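Local coordinates for protein halogenase (Chondromyces crocatus, PDB 3E1T) that binds flavin-adenine dinucleotide and probably uses it to chlorinate an aromatic group during the biosynthesis of chondrochloren, at residues F81-E86 against Y366-D371; F215-F220 against I256-I261. One frame throughout, in Å; residues are numbered along the deposited sequence.

Contact 1. Residues F81-E86 against Y366-D371; sequences FRWGKE and YDMNQD
Asn369 holds Gly84 through a nearly straight hydrogen bond. Gly84 N donates a hydrogen bond to Asn369 OD1 at 2.8 Å, with an N-H...O angle of 175°. The donor lies in the amide plane, on a lone pair of OD1. The same oxygen sits over one face of the Trp83 indole. CG of Asn369 is anti to its own backbone N (chi1 -166°), which turns OD1 to Gly84 N. CB rests 3.7 Å from Trp83 NE1, and the side chains of Asn369 and Trp83 cross at about a right angle. An alanine here would probably leave Gly84 N without its acceptor and uncover part of the indole face.

The backbones add two lighter links. Gln370 N makes a weak hydrogen bond to Gly84 O, and Gly84 CA makes a CA-H...O contact of 3.5 Å with Met368 O. A CB on Gly84 would press on Met368 SD and jam against the preceding carbonyl oxygen.

Met368 CG meets the indole near its plane, 4.0 Å from Trp83 CD1. The other end of the indole points its edge at the face of the Tyr366 ring, with the planes 88° apart. Farther out, Arg82 NH2 hydrogen-bonds Glu86 O at 3.1 Å and Gly84 O weakly, across the bend of its own loop. Trp83 NE1 is hydrogen-bonded to Phe365 O, and Tyr366 OH to Asp309.

The contact joins the loop after strand 75-82 to the C-terminal end of helix 340-368. Strand 210-215 pairs with Arg82 and touches Asn369, and Trp377 of helix 375-378 packs on Trp83 and Asn369.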
ATOM      1  N   PHE A  81      12.208   3.569 -14.511  1.00 37.99           N
ATOM      2  CA  PHE A  81      11.812   4.924 -14.145  1.00 38.23           C
ATOM      3  C   PHE A  81      12.312   5.951 -15.135  1.00 38.85           C
ATOM      4  O   PHE A  81      13.485   5.940 -15.515  1.00 38.51           O
ATOM      5  CB  PHE A  81      12.359   5.296 -12.771  1.00 38.47           C
ATOM      6  CG  PHE A  81      11.569   4.738 -11.630  1.00 37.62           C
ATOM      7  CD1 PHE A  81      11.931   3.537 -11.045  1.00 39.33           C
ATOM      8  CD2 PHE A  81      10.469   5.423 -11.129  1.00 38.00           C
ATOM      9  CE1 PHE A  81      11.193   3.016  -9.974  1.00 40.31           C
ATOM     10  CE2 PHE A  81       9.724   4.911 -10.064  1.00 37.42           C
ATOM     11  CZ  PHE A  81      10.086   3.710  -9.490  1.00 38.20           C
ATOM     12  N   ARG A  82      11.404   6.826 -15.555  1.00 38.86           N
ATOM     13  CA  ARG A  82      11.782   8.105 -16.134  1.00 39.51           C
ATOM     14  C   ARG A  82      11.548   9.164 -15.049  1.00 39.22           C
ATOM     15  O   ARG A  82      10.423   9.631 -14.824  1.00 38.93           O
ATOM     16  CB  ARG A  82      11.023   8.357 -17.449  1.00 39.36           C
ATOM     17  CG  ARG A  82      10.609   9.783 -17.732  1.00 42.15           C
ATOM     18  CD  ARG A  82      11.717  10.655 -18.256  1.00 44.00           C
ATOM     19  NE  ARG A  82      12.630  11.128 -17.220  1.00 46.34           N
ATOM     20  CZ  ARG A  82      12.422  12.179 -16.429  1.00 45.65           C
ATOM     21  NH1 ARG A  82      11.295  12.873 -16.502  1.00 46.28           N
ATOM     22  NH2 ARG A  82      13.345  12.520 -15.542  1.00 46.19           N
ATOM     23  N   TRP A  83      12.634   9.519 -14.367  1.00 39.23           N
ATOM     24  CA  TRP A  83      12.553  10.186 -13.081  1.00 39.78           C
ATOM     25  C   TRP A  83      13.934  10.667 -12.679  1.00 41.28           C
ATOM     26  O   TRP A  83      14.907   9.923 -12.782  1.00 41.14           O
ATOM     27  CB  TRP A  83      12.077   9.173 -12.038  1.00 38.44           C
ATOM     28  CG  TRP A  83      11.473   9.725 -10.766  1.00 36.16           C
ATOM     29  CD1 TRP A  83      12.112  10.394  -9.766  1.00 35.18           C
ATOM     30  CD2 TRP A  83      10.111   9.584 -10.349  1.00 35.10           C
ATOM     31  NE1 TRP A  83      11.221  10.711  -8.759  1.00 33.94           N
ATOM     32  CE2 TRP A  83       9.988  10.220  -9.092  1.00 34.23           C
ATOM     33  CE3 TRP A  83       8.979   8.988 -10.920  1.00 33.20           C
ATOM     34  CZ2 TRP A  83       8.776  10.270  -8.395  1.00 34.91           C
ATOM     35  CZ3 TRP A  83       7.773   9.046 -10.228  1.00 34.83           C
ATOM     36  CH2 TRP A  83       7.685   9.680  -8.978  1.00 34.89           C
ATOM     37  N   GLY A  84      14.003  11.904 -12.200  1.00 43.15           N
ATOM     38  CA  GLY A  84      15.251  12.483 -11.722  1.00 45.97           C
ATOM     39  C   GLY A  84      15.816  13.526 -12.666  1.00 48.17           C
ATOM     40  O   GLY A  84      15.072  14.246 -13.346  1.00 47.63           O
ATOM     41  N   LYS A  85      17.146  13.582 -12.704  1.00 50.39           N
ATOM     42  CA  LYS A  85      17.896  14.553 -13.496  1.00 52.88           C
ATOM     43  C   LYS A  85      17.884  14.239 -14.997  1.00 53.93           C
ATOM     44  O   LYS A  85      17.570  15.108 -15.811  1.00 54.54           O
ATOM     45  CB  LYS A  85      19.339  14.617 -12.980  1.00 52.94           C
ATOM     46  CG  LYS A  85      19.948  16.004 -12.988  1.00 53.89           C
ATOM     47  CD  LYS A  85      21.404  15.984 -12.531  1.00 53.70           C
ATOM     48  CE  LYS A  85      22.277  15.082 -13.417  1.00 55.69           C
ATOM     49  NZ  LYS A  85      22.212  15.418 -14.877  1.00 55.96           N
ATOM     50  N   GLU A  86      18.214  12.997 -15.356  1.00 55.32           N
ATOM     51  CA  GLU A  86      18.357  12.591 -16.762  1.00 56.55           C
ATOM     52  C   GLU A  86      17.005  12.255 -17.407  1.00 56.48           C
ATOM     53  O   GLU A  86      16.110  11.745 -16.731  1.00 57.03           O
ATOM     54  CB  GLU A  86      19.309  11.389 -16.868  1.00 56.55           C
ATOM     55  CG  GLU A  86      20.024  11.250 -18.215  1.00 57.85           C
ATOM     56  CD  GLU A  86      20.635   9.867 -18.449  1.00 58.16           C
ATOM     57  OE1 GLU A  86      20.876   9.519 -19.630  1.00 60.53           O
ATOM     58  OE2 GLU A  86      20.876   9.126 -17.465  1.00 59.89           O
ATOM     59  N   TYR A 366      10.547  11.584  -4.362  1.00 27.67           N
ATOM     60  CA  TYR A 366       9.835  12.708  -4.971  1.00 27.75           C
ATOM     61  C   TYR A 366      10.744  13.947  -5.125  1.00 29.46           C
ATOM     62  O   TYR A 366      10.726  14.607  -6.162  1.00 28.89           O
ATOM     63  CB  TYR A 366       8.609  13.074  -4.139  1.00 26.23           C
ATOM     64  CG  TYR A 366       7.326  12.390  -4.564  1.00 24.06           C
ATOM     65  CD1 TYR A 366       7.069  11.070  -4.226  1.00 22.60           C
ATOM     66  CD2 TYR A 366       6.367  13.077  -5.312  1.00 22.45           C
ATOM     67  CE1 TYR A 366       5.860  10.438  -4.621  1.00 21.46           C
ATOM     68  CE2 TYR A 366       5.179  12.471  -5.692  1.00 23.93           C
ATOM     69  CZ  TYR A 366       4.932  11.147  -5.333  1.00 21.87           C
ATOM     70  OH  TYR A 366       3.760  10.546  -5.736  1.00 23.22           O
ATOM     71  N   ASP A 367      11.520  14.241  -4.081  1.00 30.85           N
ATOM     72  CA  ASP A 367      12.491  15.349  -4.060  1.00 33.23           C
ATOM     73  C   ASP A 367      13.550  15.249  -5.162  1.00 34.64           C
ATOM     74  O   ASP A 367      14.000  16.264  -5.661  1.00 34.76           O
ATOM     75  CB  ASP A 367      13.168  15.454  -2.684  1.00 33.13           C
ATOM     76  CG  ASP A 367      14.213  16.592  -2.606  1.00 35.12           C
ATOM     77  OD1 ASP A 367      13.872  17.715  -2.165  1.00 33.87           O
ATOM     78  OD2 ASP A 367      15.379  16.355  -2.987  1.00 36.56           O
ATOM     79  N   MET A 368      13.933  14.039  -5.550  1.00 36.40           N
ATOM     80  CA  MET A 368      15.016  13.870  -6.518  1.00 38.83           C
ATOM     81  C   MET A 368      14.624  14.165  -7.967  1.00 38.48           C
ATOM     82  O   MET A 368      15.501  14.403  -8.797  1.00 38.48           O
ATOM     83  CB  MET A 368      15.668  12.488  -6.403  1.00 38.84           C
ATOM     84  CG  MET A 368      14.912  11.381  -7.099  1.00 40.47           C
ATOM     85  SD  MET A 368      15.938  10.455  -8.264  1.00 43.92           S
ATOM     86  CE  MET A 368      16.958   9.517  -7.114  1.00 43.23           C
ATOM     87  N   ASN A 369      13.328  14.152  -8.289  1.00 38.35           N
ATOM     88  CA  ASN A 369      12.929  14.544  -9.638  1.00 38.68           C
ATOM     89  C   ASN A 369      13.197  16.032  -9.909  1.00 39.50           C
ATOM     90  O   ASN A 369      12.725  16.909  -9.185  1.00 39.79           O
ATOM     91  CB  ASN A 369      11.473  14.197  -9.935  1.00 38.20           C
ATOM     92  CG  ASN A 369      11.150  14.284 -11.411  1.00 36.67           C
ATOM     93  OD1 ASN A 369      11.717  13.562 -12.219  1.00 34.79           O
ATOM     94  ND2 ASN A 369      10.234  15.170 -11.767  1.00 35.22           N
ATOM     95  N   GLN A 370      13.971  16.292 -10.960  1.00 40.39           N
ATOM     96  CA  GLN A 370      14.268  17.649 -11.430  1.00 40.33           C
ATOM     97  C   GLN A 370      13.266  18.052 -12.503  1.00 39.68           C
ATOM     98  O   GLN A 370      13.211  17.437 -13.576  1.00 39.96           O
ATOM     99  CB  GLN A 370      15.681  17.691 -12.024  1.00 41.18           C
ATOM    100  CG  GLN A 370      16.117  19.059 -12.557  1.00 43.70           C
ATOM    101  CD  GLN A 370      17.209  18.956 -13.604  1.00 47.49           C
ATOM    102  OE1 GLN A 370      16.941  18.661 -14.775  1.00 49.44           O
ATOM    103  NE2 GLN A 370      18.446  19.207 -13.192  1.00 48.64           N
ATOM    104  N   ASP A 371      12.465  19.069 -12.207  1.00 38.77           N
ATOM    105  CA  ASP A 371      11.557  19.651 -13.190  1.00 38.00           C
ATOM    106  C   ASP A 371      11.244  21.073 -12.744  1.00 37.38           C
ATOM    107  O   ASP A 371      10.231  21.337 -12.074  1.00 37.05           O
ATOM    108  CB  ASP A 371      10.287  18.808 -13.363  1.00 38.20           C
ATOM    109  CG  ASP A 371       9.537  19.138 -14.645  1.00 38.26           C
ATOM    110  OD1 ASP A 371       9.754  20.232 -15.204  1.00 39.49           O
ATOM    111  OD2 ASP A 371       8.730  18.303 -15.100  1.00 37.01           O
TER

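Contact 2. Residues F215-F220 against I256-I261; sequences FQDGWF and IDRCPI
Arg258, Phe220 and Phe215 carry most of this contact, in which a beta hairpin meets a helix-to-helix junction. Strands 210-215 and 218-224 are joined by a type I turn from Phe215 to Gly218. The junction lies between helix 248-257 and helix 260-266, with Cys259 as N-cap of the second helix.

Arg258 has the most surface buried. Its NH1 forms a salt bridge with Asp217 OD2 at 2.7 Å, and the N-H...O angle is 160°. The oxygen lies at the edge of the guanidinium, near its plane, yet the guanidinium nitrogen comes from above the carboxylate plane. The two flat groups stand 90° apart, and this one hydrogen bond joins them. Chi3 of 59° bends the arginine chain and turns its end to the hairpin turn. NH2 also lies 3.7 Å from CB of Gln216.

Phe220 reaches from the strand to the end of the first helix. Its CZ touches CG1 of Ile256 at 3.7 Å, and the two side chains cross at about a right angle. Its CD2 lies 3.8 Å from Cys259 CB. Val232 and Ala234 of strand 229-237 also touch this ring.

Phe215 packs beside it, with its CB 4.0 Å from Cys259 CB. Cys259 SG makes oblique sulfur-aromatic contacts with both phenylalanines. The backbone N atoms of Asp217 and Gly218 lie over one face of the Phe215 ring, toward the rim.

The turn and the junction are further bridged by a water at the edge of the Phe215 ring, which accepts from Gln216 N at 3.2 Å and donates to Arg258 O at 2.8 Å.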
ATOM      1  N   PHE A 215       6.180  13.533 -15.514  1.00 32.06           N
ATOM      2  CA  PHE A 215       5.972  14.581 -16.520  1.00 32.21           C
ATOM      3  C   PHE A 215       5.668  15.893 -15.806  1.00 32.32           C
ATOM      4  O   PHE A 215       5.870  15.984 -14.590  1.00 32.21           O
ATOM      5  CB  PHE A 215       4.899  14.194 -17.540  1.00 32.24           C
ATOM      6  CG  PHE A 215       3.494  14.164 -16.995  1.00 32.04           C
ATOM      7  CD1 PHE A 215       2.545  15.084 -17.448  1.00 32.02           C
ATOM      8  CD2 PHE A 215       3.106  13.201 -16.063  1.00 31.84           C
ATOM      9  CE1 PHE A 215       1.244  15.057 -16.985  1.00 31.12           C
ATOM     10  CE2 PHE A 215       1.792  13.162 -15.581  1.00 31.01           C
ATOM     11  CZ  PHE A 215       0.862  14.094 -16.041  1.00 31.97           C
ATOM     12  N   GLN A 216       5.205  16.918 -16.525  1.00 32.45           N
ATOM     13  CA  GLN A 216       5.157  18.251 -15.912  1.00 32.37           C
ATOM     14  C   GLN A 216       4.166  18.368 -14.756  1.00 32.01           C
ATOM     15  O   GLN A 216       4.375  19.164 -13.840  1.00 32.22           O
ATOM     16  CB  GLN A 216       4.889  19.359 -16.934  1.00 32.92           C
ATOM     17  CG  GLN A 216       5.266  20.725 -16.385  1.00 34.03           C
ATOM     18  CD  GLN A 216       5.144  21.839 -17.381  1.00 37.78           C
ATOM     19  OE1 GLN A 216       6.109  22.576 -17.604  1.00 40.24           O
ATOM     20  NE2 GLN A 216       3.957  21.990 -17.984  1.00 36.29           N
ATOM     21  N   ASP A 217       3.075  17.608 -14.823  1.00 31.70           N
ATOM     22  CA  ASP A 217       1.984  17.734 -13.842  1.00 31.22           C
ATOM     23  C   ASP A 217       1.901  16.557 -12.851  1.00 30.85           C
ATOM     24  O   ASP A 217       0.941  16.453 -12.075  1.00 31.45           O
ATOM     25  CB  ASP A 217       0.642  17.937 -14.558  1.00 31.35           C
ATOM     26  CG  ASP A 217       0.444  19.370 -15.062  1.00 31.87           C
ATOM     27  OD1 ASP A 217       1.319  20.228 -14.846  1.00 31.69           O
ATOM     28  OD2 ASP A 217      -0.613  19.644 -15.654  1.00 33.47           O
ATOM     29  N   GLY A 218       2.902  15.687 -12.860  1.00 29.66           N
ATOM     30  CA  GLY A 218       2.900  14.522 -11.969  1.00 28.96           C
ATOM     31  C   GLY A 218       3.624  13.354 -12.567  1.00 28.67           C
ATOM     32  O   GLY A 218       4.674  13.525 -13.184  1.00 28.32           O
ATOM     33  N   TRP A 219       3.074  12.158 -12.391  1.00 27.87           N
ATOM     34  CA  TRP A 219       3.705  10.963 -12.932  1.00 28.22           C
ATOM     35  C   TRP A 219       2.698   9.878 -13.273  1.00 28.06           C
ATOM     36  O   TRP A 219       1.584   9.871 -12.757  1.00 28.43           O
ATOM     37  CB  TRP A 219       4.812  10.424 -11.998  1.00 28.16           C
ATOM     38  CG  TRP A 219       4.333   9.955 -10.642  1.00 27.78           C
ATOM     39  CD1 TRP A 219       4.109  10.731  -9.542  1.00 28.20           C
ATOM     40  CD2 TRP A 219       4.054   8.603 -10.242  1.00 27.49           C
ATOM     41  NE1 TRP A 219       3.694   9.948  -8.484  1.00 27.26           N
ATOM     42  CE2 TRP A 219       3.647   8.642  -8.888  1.00 27.00           C
ATOM     43  CE3 TRP A 219       4.086   7.371 -10.902  1.00 28.22           C
ATOM     44  CZ2 TRP A 219       3.272   7.494  -8.181  1.00 28.21           C
ATOM     45  CZ3 TRP A 219       3.724   6.224 -10.199  1.00 28.56           C
ATOM     46  CH2 TRP A 219       3.322   6.295  -8.849  1.00 28.01           C
ATOM     47  N   PHE A 220       3.106   8.974 -14.160  1.00 28.39           N
ATOM     48  CA  PHE A 220       2.274   7.865 -14.611  1.00 28.65           C
ATOM     49  C   PHE A 220       2.815   6.543 -14.096  1.00 29.13           C
ATOM     50  O   PHE A 220       4.033   6.365 -13.983  1.00 29.58           O
ATOM     51  CB  PHE A 220       2.275   7.802 -16.142  1.00 29.05           C
ATOM     52  CG  PHE A 220       1.164   8.551 -16.793  1.00 28.55           C
ATOM     53  CD1 PHE A 220      -0.086   7.958 -16.955  1.00 29.61           C
ATOM     54  CD2 PHE A 220       1.374   9.832 -17.288  1.00 29.41           C
ATOM     55  CE1 PHE A 220      -1.129   8.647 -17.574  1.00 29.92           C
ATOM     56  CE2 PHE A 220       0.351  10.538 -17.909  1.00 30.39           C
ATOM     57  CZ  PHE A 220      -0.907   9.946 -18.065  1.00 30.39           C
ATOM     58  N   ILE A 256      -2.023  11.734 -20.882  1.00 40.30           N
ATOM     59  CA  ILE A 256      -1.254  10.738 -21.632  1.00 41.02           C
ATOM     60  C   ILE A 256      -0.448  11.412 -22.744  1.00 41.61           C
ATOM     61  O   ILE A 256       0.759  11.201 -22.851  1.00 41.69           O
ATOM     62  CB  ILE A 256      -2.155   9.620 -22.192  1.00 40.91           C
ATOM     63  CG1 ILE A 256      -2.631   8.709 -21.057  1.00 39.76           C
ATOM     64  CG2 ILE A 256      -1.406   8.797 -23.236  1.00 41.00           C
ATOM     65  CD1 ILE A 256      -3.813   7.846 -21.416  1.00 37.68           C
ATOM     66  N   ASP A 257      -1.120  12.252 -23.535  1.00 42.44           N
ATOM     67  CA  ASP A 257      -0.476  13.008 -24.615  1.00 43.18           C
ATOM     68  C   ASP A 257       0.725  13.827 -24.145  1.00 43.01           C
ATOM     69  O   ASP A 257       1.653  14.070 -24.913  1.00 43.38           O
ATOM     70  CB  ASP A 257      -1.486  13.928 -25.305  1.00 43.52           C
ATOM     71  CG  ASP A 257      -2.468  13.175 -26.191  1.00 46.03           C
ATOM     72  OD1 ASP A 257      -2.376  11.924 -26.306  1.00 49.33           O
ATOM     73  OD2 ASP A 257      -3.342  13.845 -26.786  1.00 48.36           O
ATOM     74  N   ARG A 258       0.713  14.236 -22.879  1.00 42.71           N
ATOM     75  CA  ARG A 258       1.747  15.128 -22.342  1.00 42.18           C
ATOM     76  C   ARG A 258       2.922  14.386 -21.705  1.00 41.58           C
ATOM     77  O   ARG A 258       3.845  15.000 -21.168  1.00 41.56           O
ATOM     78  CB  ARG A 258       1.134  16.107 -21.342  1.00 42.45           C
ATOM     79  CG  ARG A 258       0.184  17.121 -21.962  1.00 43.11           C
ATOM     80  CD  ARG A 258      -0.410  17.988 -20.875  1.00 43.58           C
ATOM     81  NE  ARG A 258       0.638  18.686 -20.138  1.00 44.47           N
ATOM     82  CZ  ARG A 258       0.502  19.200 -18.917  1.00 44.96           C
ATOM     83  NH1 ARG A 258      -0.656  19.097 -18.257  1.00 44.64           N
ATOM     84  NH2 ARG A 258       1.531  19.821 -18.358  1.00 43.33           N
ATOM     85  N   CYS A 259       2.891  13.063 -21.773  1.00 41.30           N
ATOM     86  CA  CYS A 259       3.987  12.249 -21.255  1.00 41.29           C
ATOM     87  C   CYS A 259       4.539  11.351 -22.369  1.00 41.43           C
ATOM     88  O   CYS A 259       3.997  10.275 -22.621  1.00 41.69           O
ATOM     89  CB  CYS A 259       3.519  11.411 -20.059  1.00 40.97           C
ATOM     90  SG  CYS A 259       4.825  10.402 -19.319  1.00 40.49           S
ATOM     91  N   PRO A 260       5.605  11.805 -23.057  1.00 41.75           N
ATOM     92  CA  PRO A 260       6.189  11.097 -24.209  1.00 41.59           C
ATOM     93  C   PRO A 260       6.189   9.559 -24.159  1.00 41.72           C
ATOM     94  O   PRO A 260       5.581   8.928 -25.036  1.00 41.97           O
ATOM     95  CB  PRO A 260       7.606  11.657 -24.263  1.00 41.63           C
ATOM     96  CG  PRO A 260       7.416  13.077 -23.868  1.00 42.08           C
ATOM     97  CD  PRO A 260       6.314  13.077 -22.807  1.00 41.72           C
ATOM     98  N   ILE A 261       6.843   8.958 -23.161  1.00 41.21           N
ATOM     99  CA  ILE A 261       6.904   7.492 -23.091  1.00 41.16           C
ATOM    100  C   ILE A 261       5.520   6.835 -23.016  1.00 40.90           C
ATOM    101  O   ILE A 261       5.284   5.810 -23.660  1.00 40.75           O
ATOM    102  CB  ILE A 261       7.849   6.955 -21.974  1.00 41.22           C
ATOM    103  CG1 ILE A 261       7.921   5.421 -22.024  1.00 41.67           C
ATOM    104  CG2 ILE A 261       7.418   7.443 -20.586  1.00 41.06           C
ATOM    105  CD1 ILE A 261       9.204   4.829 -21.447  1.00 43.16           C
TER
HETATM  106  O   HOH W   1       5.006  17.132 -19.685  1.00 42.84           O

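Overall arrangement
Both contacts reach the same mixed sheet, and their centres are about 13 Å apart. Both are partly buried and lie toward the outside of the chain. Contact 1 runs out to exposed Lys85, Met368 and Gln370, while no touching residue of contact 2 is fully exposed. Contact 1 sets a helix end and the residues after it against the loop that follows a strand; its main polar link joins a backbone amide to a side-chain amide. Contact 2 sets a hairpin against the end of one helix and the junction to the next; its polar links are a salt bridge and a bridging water. Trp219 connects the two: it packs on Trp83, and its NE1 probably hydrogen-bonds Tyr366 OH at 2.8 Å.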